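Local coordinates for sulfide-quinone reductase (PDB 3HYW), which catalyses the oxidation of hydrogen sulfide by a quinone with the help of FAD, building up polysulfur that is released typically as cyclooctasulfur, at residues I81-N86 and E97-I103; A113-N119 and V223-P228; N119-C124 and F247-P252. One frame throughout, in Å; residues are numbered along the deposited sequence. Where two conformers were deposited one is given.

Contact 1 (I81-N86 and E97-I103)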
# COMPACT_ATOMS: atom_id res chain seq x y z
N ILE A 81 -11.53 -1.19 -49.40
CA ILE A 81 -11.74 0.24 -49.54
C ILE A 81 -10.76 0.75 -50.59
O ILE A 81 -9.55 0.51 -50.50
CB ILE A 81 -11.48 0.99 -48.21
CG1 ILE A 81 -12.46 0.54 -47.12
CG2 ILE A 81 -11.55 2.51 -48.41
CD1 ILE A 81 -12.03 0.90 -45.70
N ASP A 82 -11.28 1.44 -51.60
CA ASP A 82 -10.45 2.17 -52.55
C ASP A 82 -10.61 3.67 -52.25
O ASP A 82 -11.60 4.28 -52.66
CB ASP A 82 -10.81 1.83 -54.00
CG ASP A 82 -9.90 2.52 -55.02
OD1 ASP A 82 -9.21 3.50 -54.67
OD2 ASP A 82 -9.88 2.08 -56.20
N PRO A 83 -9.63 4.25 -51.53
CA PRO A 83 -9.73 5.64 -51.07
C PRO A 83 -9.52 6.66 -52.18
O PRO A 83 -9.91 7.82 -52.03
CB PRO A 83 -8.62 5.74 -50.03
CG PRO A 83 -7.62 4.75 -50.45
CD PRO A 83 -8.36 3.62 -51.12
N ASP A 84 -8.88 6.24 -53.28
CA ASP A 84 -8.67 7.09 -54.44
C ASP A 84 -9.94 7.20 -55.27
O ASP A 84 -10.23 8.24 -55.85
CB ASP A 84 -7.52 6.56 -55.30
CG ASP A 84 -6.21 6.48 -54.54
OD1 ASP A 84 -5.75 7.53 -54.05
OD2 ASP A 84 -5.63 5.38 -54.45
N ALA A 85 -10.69 6.10 -55.32
CA ALA A 85 -11.95 6.05 -56.07
C ALA A 85 -13.14 6.38 -55.18
O ALA A 85 -14.27 6.47 -55.67
CB ALA A 85 -12.13 4.67 -56.68
N ASN A 86 -12.88 6.57 -53.89
CA ASN A 86 -13.94 6.78 -52.88
C ASN A 86 -14.99 5.68 -52.89
O ASN A 86 -16.20 5.95 -52.94
CB ASN A 86 -14.60 8.16 -53.03
CG ASN A 86 -13.63 9.30 -52.87
OD1 ASN A 86 -12.94 9.41 -51.86
ND2 ASN A 86 -13.57 10.17 -53.88
N GLU A 97 -20.23 3.72 -53.45
CA GLU A 97 -19.47 4.96 -53.55
C GLU A 97 -19.79 5.85 -52.35
O GLU A 97 -20.91 5.80 -51.82
CB GLU A 97 -19.77 5.67 -54.87
CG GLU A 97 -18.64 6.55 -55.39
CD GLU A 97 -18.51 6.47 -56.89
OE1 GLU A 97 -17.88 5.50 -57.38
OE2 GLU A 97 -19.04 7.37 -57.58
N TYR A 98 -18.82 6.64 -51.91
CA TYR A 98 -19.04 7.53 -50.77
C TYR A 98 -18.45 8.91 -51.00
O TYR A 98 -17.50 9.08 -51.77
CB TYR A 98 -18.48 6.91 -49.47
CG TYR A 98 -16.98 6.70 -49.44
CD1 TYR A 98 -16.43 5.44 -49.68
CD2 TYR A 98 -16.11 7.76 -49.17
CE1 TYR A 98 -15.05 5.23 -49.64
CE2 TYR A 98 -14.73 7.57 -49.14
CZ TYR A 98 -14.21 6.30 -49.37
OH TYR A 98 -12.85 6.12 -49.35
N ASP A 99 -19.04 9.90 -50.34
CA ASP A 99 -18.47 11.24 -50.25
C ASP A 99 -17.59 11.31 -49.00
O ASP A 99 -16.53 11.94 -49.00
CB ASP A 99 -19.58 12.29 -50.21
CG ASP A 99 -20.40 12.31 -51.49
OD1 ASP A 99 -19.79 12.32 -52.57
OD2 ASP A 99 -21.65 12.32 -51.42
N TYR A 100 -18.06 10.67 -47.93
CA TYR A 100 -17.29 10.53 -46.69
C TYR A 100 -17.39 9.09 -46.21
O TYR A 100 -18.42 8.45 -46.40
CB TYR A 100 -17.80 11.48 -45.61
CG TYR A 100 -17.82 12.93 -46.03
CD1 TYR A 100 -16.76 13.79 -45.71
CD2 TYR A 100 -18.89 13.46 -46.75
CE1 TYR A 100 -16.77 15.12 -46.11
CE2 TYR A 100 -18.91 14.78 -47.16
CZ TYR A 100 -17.86 15.60 -46.83
OH TYR A 100 -17.89 16.92 -47.24
N LEU A 101 -16.33 8.60 -45.58
CA LEU A 101 -16.28 7.24 -45.06
C LEU A 101 -15.92 7.23 -43.58
O LEU A 101 -14.94 7.87 -43.17
CB LEU A 101 -15.27 6.39 -45.83
CG LEU A 101 -15.01 4.96 -45.32
CD1 LEU A 101 -16.18 4.06 -45.66
CD2 LEU A 101 -13.72 4.39 -45.86
N VAL A 102 -16.70 6.50 -42.78
CA VAL A 102 -16.39 6.29 -41.37
C VAL A 102 -16.06 4.81 -41.13
O VAL A 102 -16.90 3.93 -41.34
CB VAL A 102 -17.55 6.71 -40.44
CG1 VAL A 102 -17.19 6.48 -38.98
CG2 VAL A 102 -17.94 8.15 -40.67
N ILE A 103 -14.83 4.55 -40.70
CA ILE A 103 -14.40 3.19 -40.38
C ILE A 103 -14.56 2.93 -38.89
O ILE A 103 -13.93 3.60 -38.07
CB ILE A 103 -12.95 2.91 -40.85
CG1 ILE A 103 -12.79 3.28 -42.33
CG2 ILE A 103 -12.59 1.43 -40.59
CD1 ILE A 103 -11.36 3.32 -42.83
O HOH W 1 -11.20 8.38 -49.58
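Tyr-98 N donates to Asn-86 O over 2.9 Å at an N-H...O angle of 159°, tilted from the carbonyl plane, and Glu-97 CA adds a CA-H...O contact to the same oxygen. The amide oxygen of Asn-86 takes a hydrogen bond from Asn-288.

The Tyr-98 ring is packed on both faces. On one, Asn-86 C lies 3.3 Å above the ring plane, offset toward the rim, while Asn-86 CB stands 4.1 Å from the ring centroid in a CH-pi contact. Leu-101 CB lies over the centre of the opposite face, so the ring is held flat between the two. With CG set between the backbone N and the carbonyl carbon (chi1 64°), the ring reaches toward Pro-83, and a water lies 2.8 Å from both Tyr-98 OH and Pro-83 O.

The remaining contacts are aliphatic and meet tip to tip. Ile-81 CG2 is 3.8 Å from Leu-101 CD2, and Ile-81 CD1 is 3.8 Å from Ile-103 CD1.

Aliphatic tips thus seat the end of strand 78-82 on strand 100-103 of the parallel sheet, while polar bonds gather at the turn, with a water bridging the tyrosine hydroxyl to Pro-83 O.

Contact 2 (A113-N119 and V223-P228)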
# COMPACT_ATOMS: atom_id res chain seq x y z
N ALA A 113 -1.07 -16.02 -27.63
CA ALA A 113 -0.45 -17.12 -26.87
C ALA A 113 -0.72 -18.45 -27.57
O ALA A 113 -1.78 -18.65 -28.17
CB ALA A 113 -0.96 -17.14 -25.43
N GLU A 114 0.27 -19.34 -27.51
CA GLU A 114 0.17 -20.65 -28.15
C GLU A 114 -0.98 -21.45 -27.56
O GLU A 114 -1.06 -21.63 -26.34
CB GLU A 114 1.49 -21.42 -27.98
CG GLU A 114 1.57 -22.70 -28.78
CD GLU A 114 2.09 -22.48 -30.18
OE1 GLU A 114 3.29 -22.76 -30.41
OE2 GLU A 114 1.32 -22.01 -31.05
N GLY A 115 -1.87 -21.93 -28.42
CA GLY A 115 -3.02 -22.72 -28.00
C GLY A 115 -4.14 -21.93 -27.34
O GLY A 115 -5.06 -22.52 -26.76
N GLN A 116 -4.08 -20.61 -27.43
CA GLN A 116 -5.05 -19.75 -26.72
C GLN A 116 -6.46 -19.86 -27.30
O GLN A 116 -7.41 -20.13 -26.55
CB GLN A 116 -4.58 -18.29 -26.72
CG GLN A 116 -5.56 -17.31 -26.05
CD GLN A 116 -5.10 -15.86 -26.11
OE1 GLN A 116 -3.99 -15.56 -26.56
NE2 GLN A 116 -5.95 -14.95 -25.65
N GLU A 117 -6.59 -19.66 -28.61
CA GLU A 117 -7.90 -19.75 -29.25
C GLU A 117 -8.53 -21.13 -29.06
O GLU A 117 -9.75 -21.24 -28.91
CB GLU A 117 -7.83 -19.38 -30.73
CG GLU A 117 -9.19 -18.98 -31.32
CD GLU A 117 -9.14 -18.59 -32.79
OE1 GLU A 117 -8.04 -18.54 -33.38
OE2 GLU A 117 -10.22 -18.32 -33.36
N GLU A 118 -7.70 -22.17 -29.04
CA GLU A 118 -8.17 -23.56 -28.92
C GLU A 118 -8.48 -24.00 -27.49
O GLU A 118 -9.48 -24.69 -27.25
CB GLU A 118 -7.14 -24.54 -29.52
CG GLU A 118 -6.88 -24.39 -31.02
CD GLU A 118 -5.62 -23.58 -31.33
OE1 GLU A 118 -5.33 -22.58 -30.62
OE2 GLU A 118 -4.92 -23.95 -32.30
N ASN A 119 -7.63 -23.61 -26.54
CA ASN A 119 -7.69 -24.13 -25.17
C ASN A 119 -8.25 -23.18 -24.12
O ASN A 119 -8.68 -23.61 -23.04
CB ASN A 119 -6.31 -24.62 -24.73
CG ASN A 119 -5.73 -25.67 -25.66
OD1 ASN A 119 -6.46 -26.52 -26.17
ND2 ASN A 119 -4.43 -25.61 -25.88
N VAL A 223 2.34 -14.03 -20.97
CA VAL A 223 1.70 -15.32 -21.19
C VAL A 223 2.10 -15.80 -22.59
O VAL A 223 1.88 -15.09 -23.58
CB VAL A 223 0.16 -15.25 -21.05
CG1 VAL A 223 -0.49 -16.59 -21.38
CG2 VAL A 223 -0.21 -14.81 -19.66
N LYS A 224 2.70 -16.98 -22.64
CA LYS A 224 3.25 -17.52 -23.89
C LYS A 224 2.42 -18.66 -24.46
O LYS A 224 2.39 -18.88 -25.68
CB LYS A 224 4.70 -17.99 -23.68
CG LYS A 224 5.70 -16.85 -23.46
CD LYS A 224 5.66 -15.85 -24.62
CE LYS A 224 6.62 -14.69 -24.42
NZ LYS A 224 7.89 -14.89 -25.16
N ALA A 225 1.75 -19.40 -23.57
CA ALA A 225 1.00 -20.58 -23.96
C ALA A 225 -0.10 -20.90 -22.97
O ALA A 225 0.07 -20.75 -21.75
CB ALA A 225 1.94 -21.79 -24.12
N ILE A 226 -1.22 -21.34 -23.51
CA ILE A 226 -2.30 -21.90 -22.73
C ILE A 226 -2.53 -23.32 -23.23
O ILE A 226 -2.89 -23.54 -24.38
CB ILE A 226 -3.59 -21.05 -22.81
CG1 ILE A 226 -3.32 -19.64 -22.28
CG2 ILE A 226 -4.71 -21.71 -22.03
CD1 ILE A 226 -4.13 -18.57 -22.94
N GLU A 227 -2.27 -24.28 -22.35
CA GLU A 227 -2.49 -25.68 -22.63
C GLU A 227 -3.78 -26.10 -21.92
O GLU A 227 -4.31 -25.32 -21.13
CB GLU A 227 -1.28 -26.50 -22.17
CG GLU A 227 0.01 -26.18 -22.95
CD GLU A 227 1.21 -27.02 -22.53
OE1 GLU A 227 1.03 -28.07 -21.86
OE2 GLU A 227 2.35 -26.64 -22.87
N PRO A 228 -4.31 -27.29 -22.24
CA PRO A 228 -5.53 -27.72 -21.53
C PRO A 228 -5.30 -27.87 -20.02
O PRO A 228 -6.25 -27.84 -19.24
CB PRO A 228 -5.83 -29.09 -22.15
CG PRO A 228 -5.14 -29.07 -23.48
CD PRO A 228 -3.89 -28.28 -23.25
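The amide of Asn-119 is the flat group that reaches across: its ND2 donates to Ile-226 O at 3.0 Å and 173°, with the acceptor only 3° out of the amide plane, so the bond fixes the amide's rotation. On the same amide, OD1 lies 3.9 Å from Pro-228 CG, and the proline's CD approaches ND2; the two side chains cross obliquely. Asn-119 carries CG anti to its carbonyl carbon (chi1 -57°), which turns the amide toward the strand end. The amide of Gln-116 turns back instead: OE1 accepts from Ala-113 N in the carbonyl plane, 3.1 Å away, and NE2 has a weak bond to Met-251 O.

Backbone bonds form a single beta bridge between Glu-114 and Ala-225. Glu-114 N donates to Lys-224 O at 2.8 Å, and Ile-226 N donates to Glu-114 O, also at 2.8 Å and nearly along the C=O axis. Glu-114, the second residue of a type II turn from Ala-113 to Gln-116, makes the bridge, and the turn is closed by Gln-116 N to Ala-113 O. Gly-115 is the N-cap of helix 116-119, and its positive phi suits glycine; a CB there would run into Ile-226 O.

Apolar packing lies beside the bridge. Ile-226 CD1 sits 3.6 Å from Gln-116 CG, and Ala-113 CB rests 4.1 Å from Val-223 CG1.

A classic beta bulge, in which Lys-224 and Ala-225 together oppose Ile-232, interrupts the pairing of strands 222-226 and 230-234, and Lys-224 NZ forms a salt bridge with Glu-234. Through the Glu-114 bridge and the Asn-119 bond, the turn and helix 116-119 border strand 222-226, while Ile-226 and Val-223 also pack on Phe-250 of strand 247-255.

Contact 3 (N119-C124 and F247-P252). With FAD (flavin-adenine dinucleotide), chain G; H2S (hydrosulfuric acid), chain J.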
# COMPACT_ATOMS: atom_id res chain seq x y z
N ASN A 119 -7.63 -23.61 -26.54
CA ASN A 119 -7.69 -24.13 -25.17
C ASN A 119 -8.25 -23.18 -24.12
O ASN A 119 -8.68 -23.61 -23.04
CB ASN A 119 -6.31 -24.62 -24.73
CG ASN A 119 -5.73 -25.67 -25.66
OD1 ASN A 119 -6.46 -26.52 -26.17
ND2 ASN A 119 -4.43 -25.61 -25.88
N SER A 120 -8.24 -21.88 -24.42
CA SER A 120 -8.76 -20.89 -23.48
C SER A 120 -10.18 -20.47 -23.86
O SER A 120 -10.80 -21.07 -24.75
CB SER A 120 -7.83 -19.68 -23.42
OG SER A 120 -8.07 -18.91 -22.26
N THR A 121 -10.70 -19.46 -23.17
CA THR A 121 -11.97 -18.83 -23.52
C THR A 121 -11.77 -17.33 -23.63
O THR A 121 -10.77 -16.79 -23.15
CB THR A 121 -13.10 -19.13 -22.50
OG1 THR A 121 -12.75 -18.62 -21.21
CG2 THR A 121 -13.38 -20.63 -22.41
N SER A 122 -12.73 -16.66 -24.26
CA SER A 122 -12.70 -15.22 -24.41
C SER A 122 -14.12 -14.69 -24.38
O SER A 122 -15.08 -15.42 -24.64
CB SER A 122 -12.01 -14.85 -25.72
OG SER A 122 -12.82 -15.22 -26.82
N ILE A 123 -14.27 -13.41 -24.05
CA ILE A 123 -15.58 -12.80 -23.83
C ILE A 123 -15.77 -11.53 -24.68
O ILE A 123 -16.66 -10.73 -24.41
CB ILE A 123 -15.82 -12.52 -22.32
CG1 ILE A 123 -14.83 -11.46 -21.80
CG2 ILE A 123 -15.71 -13.81 -21.51
CD1 ILE A 123 -14.97 -11.15 -20.31
N CYS A 124 -14.94 -11.38 -25.71
CA CYS A 124 -14.87 -10.14 -26.49
C CYS A 124 -15.96 -10.01 -27.55
O CYS A 124 -16.24 -8.90 -28.02
CB CYS A 124 -13.50 -9.99 -27.15
SG CYS A 124 -12.18 -9.68 -26.01
N PHE A 247 -9.62 -24.21 -15.95
CA PHE A 247 -10.38 -23.25 -16.74
C PHE A 247 -9.58 -21.96 -16.86
O PHE A 247 -9.04 -21.47 -15.87
CB PHE A 247 -11.75 -22.98 -16.11
CG PHE A 247 -12.49 -21.83 -16.75
CD1 PHE A 247 -12.26 -20.52 -16.34
CD2 PHE A 247 -13.42 -22.06 -17.77
CE1 PHE A 247 -12.93 -19.44 -16.94
CE2 PHE A 247 -14.10 -20.99 -18.37
CZ PHE A 247 -13.85 -19.68 -17.96
N THR A 248 -9.52 -21.41 -18.07
CA THR A 248 -8.90 -20.10 -18.30
C THR A 248 -9.80 -19.17 -19.11
O THR A 248 -10.65 -19.61 -19.89
CB THR A 248 -7.52 -20.20 -19.01
OG1 THR A 248 -7.70 -20.72 -20.33
CG2 THR A 248 -6.56 -21.10 -18.25
N MET A 249 -9.59 -17.87 -18.91
CA MET A 249 -10.20 -16.85 -19.73
C MET A 249 -9.15 -15.77 -19.93
O MET A 249 -8.78 -15.07 -18.99
CB MET A 249 -11.45 -16.27 -19.05
CG MET A 249 -12.41 -15.51 -19.98
SD MET A 249 -11.75 -14.04 -20.78
CE MET A 249 -11.60 -12.90 -19.41
N PHE A 250 -8.67 -15.64 -21.17
CA PHE A 250 -7.70 -14.61 -21.49
C PHE A 250 -8.21 -13.62 -22.52
O PHE A 250 -8.97 -13.98 -23.43
CB PHE A 250 -6.36 -15.22 -21.90
CG PHE A 250 -5.50 -15.58 -20.73
CD1 PHE A 250 -4.56 -14.68 -20.24
CD2 PHE A 250 -5.68 -16.79 -20.07
CE1 PHE A 250 -3.80 -14.99 -19.12
CE2 PHE A 250 -4.91 -17.11 -18.96
CZ PHE A 250 -3.97 -16.21 -18.49
N MET A 251 -7.82 -12.36 -22.34
CA MET A 251 -8.06 -11.33 -23.33
C MET A 251 -7.09 -11.53 -24.49
O MET A 251 -5.90 -11.83 -24.26
CB MET A 251 -7.84 -9.94 -22.74
CG MET A 251 -8.70 -9.62 -21.52
SD MET A 251 -10.48 -9.76 -21.81
CE MET A 251 -10.72 -8.51 -23.08
N PRO A 252 -7.59 -11.41 -25.73
CA PRO A 252 -6.72 -11.33 -26.89
C PRO A 252 -6.23 -9.90 -27.09
O PRO A 252 -6.79 -8.96 -26.52
CB PRO A 252 -7.62 -11.77 -28.04
CG PRO A 252 -9.00 -11.37 -27.62
CD PRO A 252 -9.02 -11.36 -26.11
PA FAD G . -17.77 -2.81 -31.81
O1A FAD G . -18.81 -2.20 -30.90
O2A FAD G . -17.21 -4.16 -31.49
O5B FAD G . -18.42 -2.83 -33.27
C5B FAD G . -17.72 -3.18 -34.45
C4B FAD G . -18.76 -3.53 -35.50
O4B FAD G . -18.15 -3.65 -36.78
C3B FAD G . -19.40 -4.88 -35.21
O3B FAD G . -20.81 -4.78 -35.48
C2B FAD G . -18.73 -5.81 -36.20
O2B FAD G . -19.56 -6.92 -36.53
C1B FAD G . -18.51 -4.89 -37.38
N9A FAD G . -17.43 -5.32 -38.32
C8A FAD G . -16.23 -5.85 -38.01
N7A FAD G . -15.54 -6.07 -39.16
C5A FAD G . -16.32 -5.67 -40.19
C6A FAD G . -16.17 -5.65 -41.57
N6A FAD G . -15.02 -6.11 -42.14
N1A FAD G . -17.17 -5.17 -42.35
C2A FAD G . -18.31 -4.71 -41.81
N3A FAD G . -18.49 -4.72 -40.48
C4A FAD G . -17.51 -5.19 -39.65
N1 FAD G . -16.15 -0.01 -22.66
C2 FAD G . -16.71 0.69 -21.64
O2 FAD G . -16.71 1.94 -21.67
N3 FAD G . -17.29 0.07 -20.58
C4 FAD G . -17.31 -1.27 -20.52
O4 FAD G . -17.88 -1.92 -19.46
C4X FAD G . -16.75 -2.02 -21.55
N5 FAD G . -16.78 -3.37 -21.49
C5X FAD G . -16.24 -4.11 -22.48
C6 FAD G . -16.29 -5.51 -22.39
C7 FAD G . -15.74 -6.30 -23.40
C7M FAD G . -15.82 -7.81 -23.26
C8 FAD G . -15.13 -5.68 -24.49
C8M FAD G . -14.51 -6.48 -25.62
C9 FAD G . -15.08 -4.28 -24.57
C9A FAD G . -15.64 -3.48 -23.57
N10 FAD G . -15.62 -2.11 -23.64
C10 FAD G . -16.16 -1.37 -22.64
C1' FAD G . -14.92 -1.44 -24.77
C2' FAD G . -15.70 -0.81 -25.89
O2' FAD G . -16.72 0.05 -25.37
C3' FAD G . -16.25 -1.90 -26.81
O3' FAD G . -15.14 -2.69 -27.31
C4' FAD G . -17.04 -1.32 -27.97
O4' FAD G . -17.84 -2.36 -28.53
C5' FAD G . -16.11 -0.74 -29.04
O5' FAD G . -16.88 -0.11 -30.06
P FAD G . -16.48 -0.23 -31.62
O1P FAD G . -17.55 0.49 -32.41
O2P FAD G . -15.03 0.15 -31.83
O3P FAD G . -16.53 -1.81 -31.94
S H2S J . -13.06 -7.17 -25.59
O HOH W 2 -8.12 -23.26 -20.41
O HOH W 3 -11.65 -12.14 -23.84
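Ile-123 CD1 touches Met-249 CE at 3.9 Å in one of two apolar patches at the centre. In the other, one of two conformers of Cys-124 puts SG 3.5 Å from Met-251 CE and 3.6 Å from Pro-252 CD. The bends of Met-251 at chi2 and chi3 bring its methyl group back to the cysteine although its CB points away. Cys-124 and Met-251 border the bound hydrosulfuric acid, and the loop also reaches the flavin, with Ile-123 O 3.2 Å from C7M of FAD. Strand 247-255 belongs to the mixed sheet of this pyridine nucleotide-disulphide oxidoreductase fold, where it lies parallel to strand 146-150; the loop between helices 116-119 and 126-141 runs alongside its edge, on the side away from that strand.

Farther out, Thr-121 bonds to the strand through backbone and side chain. Phe-250 N donates to Thr-121 O at 3.1 Å, while Thr-121 OG1, set between its backbone N and carbonyl carbon (chi1 61°), donates in plane to a lone pair of Thr-248 O at 2.7 Å. Thr-121 N reaches that oxygen weakly. A valine in place of Thr-121 would probably leave Thr-248 O with only this weak bond from the loop. At the polar edge Ser-120 OG and Thr-248 OG1 share a hydrogen bond of 2.7 Å, with that serine OG also at the edge of the Phe-250 ring, and a water joins Thr-248 OG1 to Asn-119 O.

From the N terminus, contact 1 comes first and closes a short loop: only ten residues, including strand 87-90, separate its segments, and it ties the small antiparallel sheet to strand 100-103 of the parallel sheet. It is complete before the others open, and lies about 16 Å from contact 3 and 21 Å from contact 2, nearest atoms. Contacts 2 and 3 close loops of over a hundred residues and cross, since 113-119 and 119-124 are followed by 223-228 and 247-252 in the same order. They share Asn-119 and touch where Ile-226 meets Thr-248, joining the antiparallel sheet of strand 222-226 to the mixed sheet of strand 247-255.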